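Local structure of chymotrypsin-like serine protease (Equine arteritis virus, 1MBM) at residues A[18-23]-A[27-32]; A[33-36]-A[40-43]; A[50-55]-A[63-68]; A[98-103]-A[116-121]. The protein cleaves peptide bonds as the nsp4 serine proteinase of an arterivirus, a small chymotrypsin-like enzyme that probably processes the viral replicase polyprotein. All coordinates share one frame; numbering follows the deposited sequence.

Contacts 1, 2 and 3 belong to one closed antiparallel barrel of six strands, while contact 4 lies in the second sheet, the two-part plan of a chymotrypsin-like proteinase. They follow one another along the chain in numerical order. Strand 25-31 of contact 1 runs straight into helix 32-35 of contact 2 and pairs with strand 60-65 of contact 3, Val28 N to Ala63 O 2.8 Å; strands 40-45 and 48-57 join contacts 2 and 3. Centres of contacts 1 and 3 are about 8 Å apart, those of contacts 3 and 4 about 25 Å. Contact 1 alone touches contact 4, through Ser18 and Trp20 against Ala117. Contact 2 holds His33 of a probable catalytic triad with Asp59 and Ser114.

Contact 1 of 4, residues A[18-23]-A[27-32]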
# COMPACT_ATOMS: atom_id res chain seq x y z
N SER A 18 2.27 9.95 0.20
CA SER A 18 1.47 10.32 -0.96
C SER A 18 0.69 11.59 -0.64
O SER A 18 0.36 11.85 0.52
CB SER A 18 0.56 9.18 -1.42
OG SER A 18 -0.37 8.81 -0.43
N VAL A 19 0.42 12.39 -1.66
CA VAL A 19 -0.23 13.69 -1.50
C VAL A 19 -1.55 13.75 -2.27
O VAL A 19 -1.62 13.31 -3.41
CB VAL A 19 0.70 14.83 -1.96
CG1 VAL A 19 0.09 16.17 -1.65
CG2 VAL A 19 2.06 14.71 -1.27
N TRP A 20 -2.58 14.30 -1.66
CA TRP A 20 -3.92 14.28 -2.23
C TRP A 20 -4.71 15.54 -1.94
O TRP A 20 -4.33 16.34 -1.10
CB TRP A 20 -4.71 13.10 -1.67
CG TRP A 20 -3.97 11.81 -1.64
CD1 TRP A 20 -3.05 11.40 -0.71
CD2 TRP A 20 -4.07 10.74 -2.59
NE1 TRP A 20 -2.57 10.15 -1.03
CE2 TRP A 20 -3.19 9.72 -2.18
CE3 TRP A 20 -4.83 10.54 -3.75
CZ2 TRP A 20 -3.03 8.53 -2.88
CZ3 TRP A 20 -4.67 9.35 -4.46
CH2 TRP A 20 -3.78 8.36 -4.02
N THR A 21 -5.85 15.68 -2.63
CA THR A 21 -6.76 16.79 -2.39
C THR A 21 -8.03 16.25 -1.73
O THR A 21 -8.53 15.19 -2.11
CB THR A 21 -7.11 17.50 -3.72
OG1 THR A 21 -5.95 18.17 -4.22
CG2 THR A 21 -8.10 18.64 -3.49
N ARG A 22 -8.54 16.99 -0.74
CA ARG A 22 -9.80 16.67 -0.07
C ARG A 22 -10.43 17.95 0.52
O ARG A 22 -9.84 18.60 1.36
CB ARG A 22 -9.56 15.65 1.04
CG ARG A 22 -10.84 15.10 1.70
CD ARG A 22 -10.57 14.22 2.91
NE ARG A 22 -9.72 14.89 3.89
CZ ARG A 22 -8.97 14.27 4.79
NH1 ARG A 22 -8.96 12.94 4.84
NH2 ARG A 22 -8.24 14.97 5.65
N ASN A 23 -11.63 18.30 0.07
CA ASN A 23 -12.36 19.48 0.59
C ASN A 23 -11.50 20.72 0.88
O ASN A 23 -11.46 21.20 2.03
CB ASN A 23 -13.14 19.10 1.84
CG ASN A 23 -14.05 17.91 1.62
OD1 ASN A 23 -14.64 17.77 0.56
ND2 ASN A 23 -14.15 17.04 2.62
N VAL A 27 -3.87 16.71 1.59
CA VAL A 27 -3.70 15.61 2.53
C VAL A 27 -2.46 14.79 2.23
O VAL A 27 -2.20 14.43 1.08
CB VAL A 27 -4.93 14.68 2.50
CG1 VAL A 27 -4.80 13.58 3.56
CG2 VAL A 27 -6.20 15.47 2.70
N VAL A 28 -1.69 14.50 3.27
CA VAL A 28 -0.47 13.71 3.13
C VAL A 28 -0.57 12.42 3.95
O VAL A 28 -0.71 12.48 5.16
CB VAL A 28 0.77 14.54 3.57
CG1 VAL A 28 2.06 13.71 3.49
CG2 VAL A 28 0.88 15.83 2.75
N LEU A 29 -0.45 11.28 3.30
CA LEU A 29 -0.50 9.98 4.00
C LEU A 29 0.85 9.29 4.05
O LEU A 29 1.62 9.37 3.10
CB LEU A 29 -1.47 9.03 3.31
CG LEU A 29 -2.86 9.56 3.01
CD1 LEU A 29 -3.67 8.50 2.26
CD2 LEU A 29 -3.56 10.00 4.30
N THR A 30 1.10 8.57 5.14
CA THR A 30 2.32 7.77 5.31
C THR A 30 2.07 6.82 6.49
O THR A 30 0.92 6.71 6.96
CB THR A 30 3.59 8.68 5.54
OG1 THR A 30 4.79 7.89 5.51
CG2 THR A 30 3.61 9.32 6.94
N ALA A 31 3.11 6.12 6.92
CA ALA A 31 3.00 5.17 8.03
C ALA A 31 3.42 5.83 9.35
O ALA A 31 4.40 6.57 9.40
CB ALA A 31 3.85 3.93 7.77
N SER A 32 2.70 5.52 10.42
CA SER A 32 3.01 6.09 11.74
C SER A 32 4.42 5.78 12.23
O SER A 32 5.09 6.63 12.81
CB SER A 32 1.98 5.63 12.77
OG SER A 32 0.67 5.93 12.32
O HOH W 1 0.94 7.19 1.35
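Val27 lays CG2 over one face of the Arg22 guanidinium, 3.5 Å above its plane and displaced toward the rim, with NH2 of Arg22 3.6 Å from that methyl. The arginine chain leaves the backbone extended and turns at chi3 (53°), which brings the flat group back over the valine; salt bridges from its NE to Glu25 and its NH2 to Glu62 fix the group there. On the same face of the sheet, the Trp20 indole crosses Leu29 at about a right angle, NE1 3.8 Å from Leu29 CD1. This NE1 also donates to Ser18 OG at 2.6 Å, the acceptor lying 16° out of the ring plane. Ser18 OG in turn donates to a water that donates onward to Leu29 O, giving the hydroxyl two polar partners.

Beneath these side chains is a regular antiparallel hairpin. Ser18 with Leu29 and Trp20 with Val27 are hydrogen-bonded pairs, each carrying two backbone bonds; Val27 N to Trp20 O is the straightest, at 170°. Between them, Val19 and Val28 form a non-hydrogen-bonded pair whose CG2 methyls meet at 4.3 Å on the opposite face, which points toward Leu43 of strand 40-45. Strand 60-65 continues the barrel beyond strand 25-31, its Ala63 bonded to Val28, and helix 32-35 follows directly after Ala31.

Contact 2 of 4, residues A[33-36]-A[40-43]; sequences HVVG and MATL
Val35 packs against Ala41 on the tight side of this contact, CG2 of the valine 4.3 Å from CB of the alanine, while a single water spans the looser side. The apolar meeting is close at the backbone too: Val35 CA lies 4.2 Å from Ala41 CB, and the two CA atoms are the nearest pair across the segments at 5.4 Å. Having CG1 anti to the backbone N (chi1 175°) sends that methyl to Met40, 3.8 Å from its N, and leaves CG2 for the alanine. Phe54 of strand 48-57 packs on both Val35 and Ala41, which ties the pair to strand 48-57 of the barrel.

Helix 32-35 is the short turn that follows the third strand of the chymotrypsin-like barrel, and the chain then returns to the sheet as strand 40-45. His33, in this turn, belongs to a probable Ser-His-Asp triad: its ND1 is hydrogen-bonded to Asp59, and its NE2 makes a weak hydrogen bond to Ser114.

On the looser side, the backbones do not bond directly. A water donates to Val35 O at 3.0 Å and accepts from Met40 N at 2.9 Å, linking the end of the helix to the start of the strand. The Met40 side chain starts out away from the helix; the residue is exposed and packs on Thr51. Gly36 leaves the helix with phi 98°, a positive value well suited to glycine.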
# COMPACT_ATOMS: atom_id res chain seq x y z
N HIS A 33 4.90 4.56 12.00
CA HIS A 33 6.23 4.19 12.49
C HIS A 33 7.35 4.91 11.72
O HIS A 33 8.47 5.02 12.20
CB HIS A 33 6.43 2.68 12.51
CG HIS A 33 6.64 2.07 11.16
ND1 HIS A 33 5.60 1.73 10.33
CD2 HIS A 33 7.78 1.73 10.51
CE1 HIS A 33 6.09 1.21 9.21
NE2 HIS A 33 7.41 1.21 9.29
N VAL A 34 7.04 5.39 10.52
CA VAL A 34 7.98 6.21 9.76
C VAL A 34 8.06 7.60 10.42
O VAL A 34 9.14 8.18 10.57
CB VAL A 34 7.54 6.34 8.29
CG1 VAL A 34 8.28 7.49 7.59
CG2 VAL A 34 7.78 5.02 7.56
N VAL A 35 6.90 8.11 10.82
CA VAL A 35 6.80 9.40 11.51
C VAL A 35 7.50 9.36 12.87
O VAL A 35 8.44 10.12 13.12
CB VAL A 35 5.31 9.81 11.71
CG1 VAL A 35 5.20 11.06 12.52
CG2 VAL A 35 4.64 10.01 10.36
N GLY A 36 7.07 8.44 13.73
CA GLY A 36 7.66 8.32 15.06
C GLY A 36 6.83 9.04 16.10
O GLY A 36 6.00 9.88 15.77
N MET A 40 6.14 14.28 14.24
CA MET A 40 6.57 15.23 13.22
C MET A 40 7.42 14.53 12.15
O MET A 40 8.20 13.64 12.47
CB MET A 40 7.35 16.36 13.87
CG MET A 40 7.22 17.68 13.16
SD MET A 40 7.61 19.07 14.25
CE MET A 40 9.38 18.78 14.56
N ALA A 41 7.27 14.94 10.90
CA ALA A 41 8.06 14.36 9.81
C ALA A 41 8.11 15.27 8.59
O ALA A 41 7.20 16.05 8.33
CB ALA A 41 7.53 13.00 9.44
N THR A 42 9.18 15.14 7.82
CA THR A 42 9.36 16.00 6.66
C THR A 42 9.09 15.25 5.36
O THR A 42 9.63 14.16 5.14
CB THR A 42 10.77 16.60 6.66
OG1 THR A 42 10.95 17.45 7.81
CG2 THR A 42 10.93 17.55 5.49
N LEU A 43 8.23 15.83 4.53
CA LEU A 43 7.88 15.28 3.22
C LEU A 43 8.74 15.95 2.15
O LEU A 43 8.93 17.16 2.16
CB LEU A 43 6.40 15.55 2.91
CG LEU A 43 5.95 15.38 1.45
CD1 LEU A 43 5.98 13.90 1.07
CD2 LEU A 43 4.56 15.96 1.24
O HOH W 2 8.39 12.50 14.89

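Contact 3 of 4, residues A[50-55]-A[63-68]; sequences LTLTFK and AVTTQS
Ala63 meets Phe54 with its methyl over one ring face, a CH-pi contact in the beta hairpin of strands 48-57 and 60-65 in the barrel. CB stands 3.7 Å from the ring centroid and 19° off the normal, displaced somewhat toward the CD2-CE2 rim. Phe54 has CG anti to its carbonyl carbon (chi1 -68°), a setting that swings the ring back across the alanine. Two further groups approach the same methyl: Leu52 CB is 3.9 Å from Ala63 CB, and the carbonyl O of Thr53 comes within 3.3 Å of it.

Thr65, two residues on, meets two leucines in different ways. Leu52 crosses it at about a right angle, CD2 4.1 Å from Thr65 CB, whereas Leu50 reaches it tip to tip.

The segments diverge, their strand axes at 126° and 6.6 Å at closest approach, and a water bridges the backbones where they part. That water donates to Thr53 O at 2.6 Å and accepts from Val64 N at 3.0 Å. At the far end, Leu50 CD2 lies 3.8 Å from Thr65 OG1.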
# COMPACT_ATOMS: atom_id res chain seq x y z
N LEU A 50 8.60 20.06 3.17
CA LEU A 50 7.64 20.57 4.15
C LEU A 50 7.59 19.66 5.38
O LEU A 50 7.49 18.44 5.25
CB LEU A 50 6.25 20.63 3.49
CG LEU A 50 5.05 21.26 4.20
CD1 LEU A 50 5.35 22.69 4.64
CD2 LEU A 50 3.82 21.24 3.30
N THR A 51 7.67 20.26 6.56
CA THR A 51 7.57 19.49 7.79
C THR A 51 6.10 19.46 8.20
O THR A 51 5.42 20.48 8.15
CB THR A 51 8.45 20.12 8.88
OG1 THR A 51 9.81 20.12 8.43
CG2 THR A 51 8.50 19.22 10.09
N LEU A 52 5.61 18.28 8.57
CA LEU A 52 4.20 18.11 8.92
C LEU A 52 3.96 17.38 10.24
O LEU A 52 4.80 16.62 10.70
CB LEU A 52 3.53 17.31 7.82
CG LEU A 52 3.73 17.84 6.40
CD1 LEU A 52 3.67 16.71 5.38
CD2 LEU A 52 2.70 18.89 6.12
N THR A 53 2.78 17.61 10.83
CA THR A 53 2.33 16.92 12.04
C THR A 53 1.22 15.94 11.61
O THR A 53 0.36 16.30 10.80
CB THR A 53 1.80 17.95 13.07
OG1 THR A 53 2.91 18.52 13.77
CG2 THR A 53 1.02 17.28 14.18
N PHE A 54 1.23 14.73 12.17
CA PHE A 54 0.32 13.68 11.73
C PHE A 54 -0.65 13.16 12.79
O PHE A 54 -0.27 12.91 13.92
CB PHE A 54 1.13 12.48 11.23
CG PHE A 54 1.90 12.74 9.97
CD1 PHE A 54 3.12 13.42 10.01
CD2 PHE A 54 1.43 12.29 8.75
CE1 PHE A 54 3.84 13.66 8.84
CE2 PHE A 54 2.13 12.53 7.58
CZ PHE A 54 3.35 13.22 7.63
N LYS A 55 -1.90 12.98 12.40
CA LYS A 55 -2.84 12.29 13.26
C LYS A 55 -2.75 10.81 12.90
O LYS A 55 -2.64 10.46 11.72
CB LYS A 55 -4.26 12.83 13.10
CG LYS A 55 -4.33 14.35 13.20
CD LYS A 55 -5.62 14.84 13.86
CE LYS A 55 -6.86 14.28 13.17
NZ LYS A 55 -8.10 14.64 13.92
N ALA A 63 -1.60 13.71 7.55
CA ALA A 63 -1.37 15.13 7.81
C ALA A 63 -2.18 15.96 6.84
O ALA A 63 -2.49 15.50 5.73
CB ALA A 63 0.11 15.48 7.65
N VAL A 64 -2.52 17.17 7.25
CA VAL A 64 -3.21 18.10 6.36
C VAL A 64 -2.41 19.39 6.26
O VAL A 64 -1.71 19.79 7.21
CB VAL A 64 -4.66 18.40 6.79
CG1 VAL A 64 -5.49 17.12 6.79
CG2 VAL A 64 -4.72 19.09 8.15
N THR A 65 -2.46 20.01 5.09
CA THR A 65 -1.81 21.29 4.85
C THR A 65 -2.63 21.99 3.78
O THR A 65 -3.76 21.58 3.51
CB THR A 65 -0.29 21.13 4.50
OG1 THR A 65 0.25 22.40 4.13
CG2 THR A 65 -0.07 20.29 3.26
N THR A 66 -2.12 23.07 3.21
CA THR A 66 -2.89 23.82 2.22
C THR A 66 -2.15 23.91 0.89
O THR A 66 -0.96 23.57 0.79
CB THR A 66 -3.22 25.24 2.72
OG1 THR A 66 -2.01 25.90 3.13
CG2 THR A 66 -4.07 25.20 3.99
N GLN A 67 -2.87 24.39 -0.13
CA GLN A 67 -2.32 24.58 -1.47
C GLN A 67 -1.19 25.60 -1.48
O GLN A 67 -0.28 25.49 -2.28
CB GLN A 67 -3.42 25.00 -2.45
CG GLN A 67 -4.30 23.86 -2.97
CD GLN A 67 -3.56 22.96 -3.95
OE1 GLN A 67 -2.60 23.39 -4.60
NE2 GLN A 67 -4.00 21.71 -4.06
N SER A 68 -1.25 26.59 -0.59
CA SER A 68 -0.20 27.60 -0.52
C SER A 68 1.09 27.07 0.12
O SER A 68 2.15 27.67 -0.02
CB SER A 68 -0.70 28.84 0.24
OG SER A 68 -1.28 28.47 1.48
O HOH W 3 -1.42 18.02 9.93

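Contact 4 of 4, residues A[98-103]-A[116-121]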
# COMPACT_ATOMS: atom_id res chain seq x y z
N GLY A 98 0.42 -5.90 -6.52
CA GLY A 98 0.37 -6.99 -5.56
C GLY A 98 -1.03 -7.51 -5.30
O GLY A 98 -2.00 -7.01 -5.86
N LEU A 99 -1.12 -8.53 -4.46
CA LEU A 99 -2.40 -9.10 -4.06
C LEU A 99 -2.85 -8.41 -2.80
O LEU A 99 -2.06 -8.24 -1.88
CB LEU A 99 -2.28 -10.60 -3.77
CG LEU A 99 -3.43 -11.19 -2.93
CD1 LEU A 99 -4.71 -11.29 -3.77
CD2 LEU A 99 -3.05 -12.54 -2.35
N LEU A 100 -4.11 -7.99 -2.78
CA LEU A 100 -4.66 -7.39 -1.58
C LEU A 100 -5.94 -8.13 -1.19
O LEU A 100 -6.77 -8.40 -2.04
CB LEU A 100 -4.96 -5.91 -1.81
CG LEU A 100 -5.46 -5.21 -0.54
CD1 LEU A 100 -4.54 -4.09 -0.11
CD2 LEU A 100 -6.91 -4.74 -0.65
N SER A 101 -6.04 -8.49 0.08
CA SER A 101 -7.26 -9.05 0.67
C SER A 101 -7.20 -8.72 2.16
O SER A 101 -6.16 -8.28 2.65
CB SER A 101 -7.35 -10.57 0.48
OG SER A 101 -6.36 -11.25 1.23
N GLY A 102 -8.29 -8.93 2.89
CA GLY A 102 -8.27 -8.61 4.31
C GLY A 102 -7.36 -9.55 5.08
O GLY A 102 -6.70 -9.16 6.04
N GLU A 103 -7.28 -10.80 4.62
CA GLU A 103 -6.51 -11.82 5.30
C GLU A 103 -5.04 -11.86 4.92
O GLU A 103 -4.19 -12.09 5.78
CB GLU A 103 -7.12 -13.20 5.04
CG GLU A 103 -8.50 -13.42 5.63
CD GLU A 103 -9.64 -12.95 4.72
OE1 GLU A 103 -9.38 -12.40 3.63
OE2 GLU A 103 -10.81 -13.15 5.10
N SER A 116 3.87 3.79 1.73
CA SER A 116 3.33 3.88 0.37
C SER A 116 1.82 3.68 0.39
O SER A 116 1.31 2.82 1.10
CB SER A 116 3.93 2.81 -0.58
OG SER A 116 5.36 2.87 -0.63
N ALA A 117 1.11 4.48 -0.39
CA ALA A 117 -0.34 4.32 -0.47
C ALA A 117 -0.56 3.01 -1.19
O ALA A 117 0.19 2.67 -2.11
CB ALA A 117 -0.97 5.46 -1.26
N VAL A 118 -1.55 2.25 -0.74
CA VAL A 118 -1.94 1.04 -1.42
C VAL A 118 -3.29 1.38 -2.05
O VAL A 118 -4.24 1.72 -1.34
CB VAL A 118 -2.03 -0.16 -0.47
CG1 VAL A 118 -2.42 -1.41 -1.21
CG2 VAL A 118 -0.71 -0.38 0.24
N VAL A 119 -3.38 1.33 -3.37
CA VAL A 119 -4.61 1.78 -4.02
C VAL A 119 -5.25 0.74 -4.92
O VAL A 119 -4.57 -0.12 -5.47
CB VAL A 119 -4.41 3.11 -4.84
CG1 VAL A 119 -3.68 4.19 -4.01
CG2 VAL A 119 -3.67 2.86 -6.13
N GLN A 120 -6.56 0.84 -5.06
CA GLN A 120 -7.34 0.00 -5.95
C GLN A 120 -8.23 0.99 -6.72
O GLN A 120 -9.02 1.70 -6.12
CB GLN A 120 -8.19 -1.01 -5.16
CG GLN A 120 -7.36 -2.14 -4.56
CD GLN A 120 -8.20 -3.25 -3.92
OE1 GLN A 120 -9.06 -2.98 -3.08
NE2 GLN A 120 -7.92 -4.49 -4.30
N GLY A 121 -8.06 1.04 -8.03
CA GLY A 121 -8.76 2.02 -8.84
C GLY A 121 -8.26 3.41 -8.49
O GLY A 121 -7.06 3.64 -8.44
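Leu100 reaches over to Val118 and Gln120, joining strands 94-100 and 117-120 inside the second, antiparallel sheet of this chymotrypsin-like fold. The two are not neighbours in the sheet: strand 85-91 pairs with both, and even the nearest CA atoms, those of Leu100 and Val118, are 8.9 Å apart. Side chains therefore make the whole contact, and they do so across a curled sheet.

The apolar part is one methyl pair. Leu100 CG stands anti to the backbone N (chi1 -176°), which extends the side chain toward the other strand and brings CD1 to 3.6 Å from Val118 CG1, the two side chains meeting at a slant. Val125 of strand 123-132 touches both residues and Ala87 touches Leu100, so the pair is part of a buried apolar cluster.

The second kind of contact sets a methyl against an amide. Leu100 CD2 packs against the end of Gln120, 3.8 Å from both its CD and NE2, while Leu100 CB is 4.1 Å from NE2. The amide does not depend on the leucine for its polar needs: NE2 donates to the carbonyl oxygens of Thr83 and Pro86, two bonds that should fix the rotation of the group and hold it beside the leucine. The extended glutamine chain (chi2 -173°) carries the amide to the leucine, where OE1 of Gln120 lies 3.7 Å from Leu100 CD2.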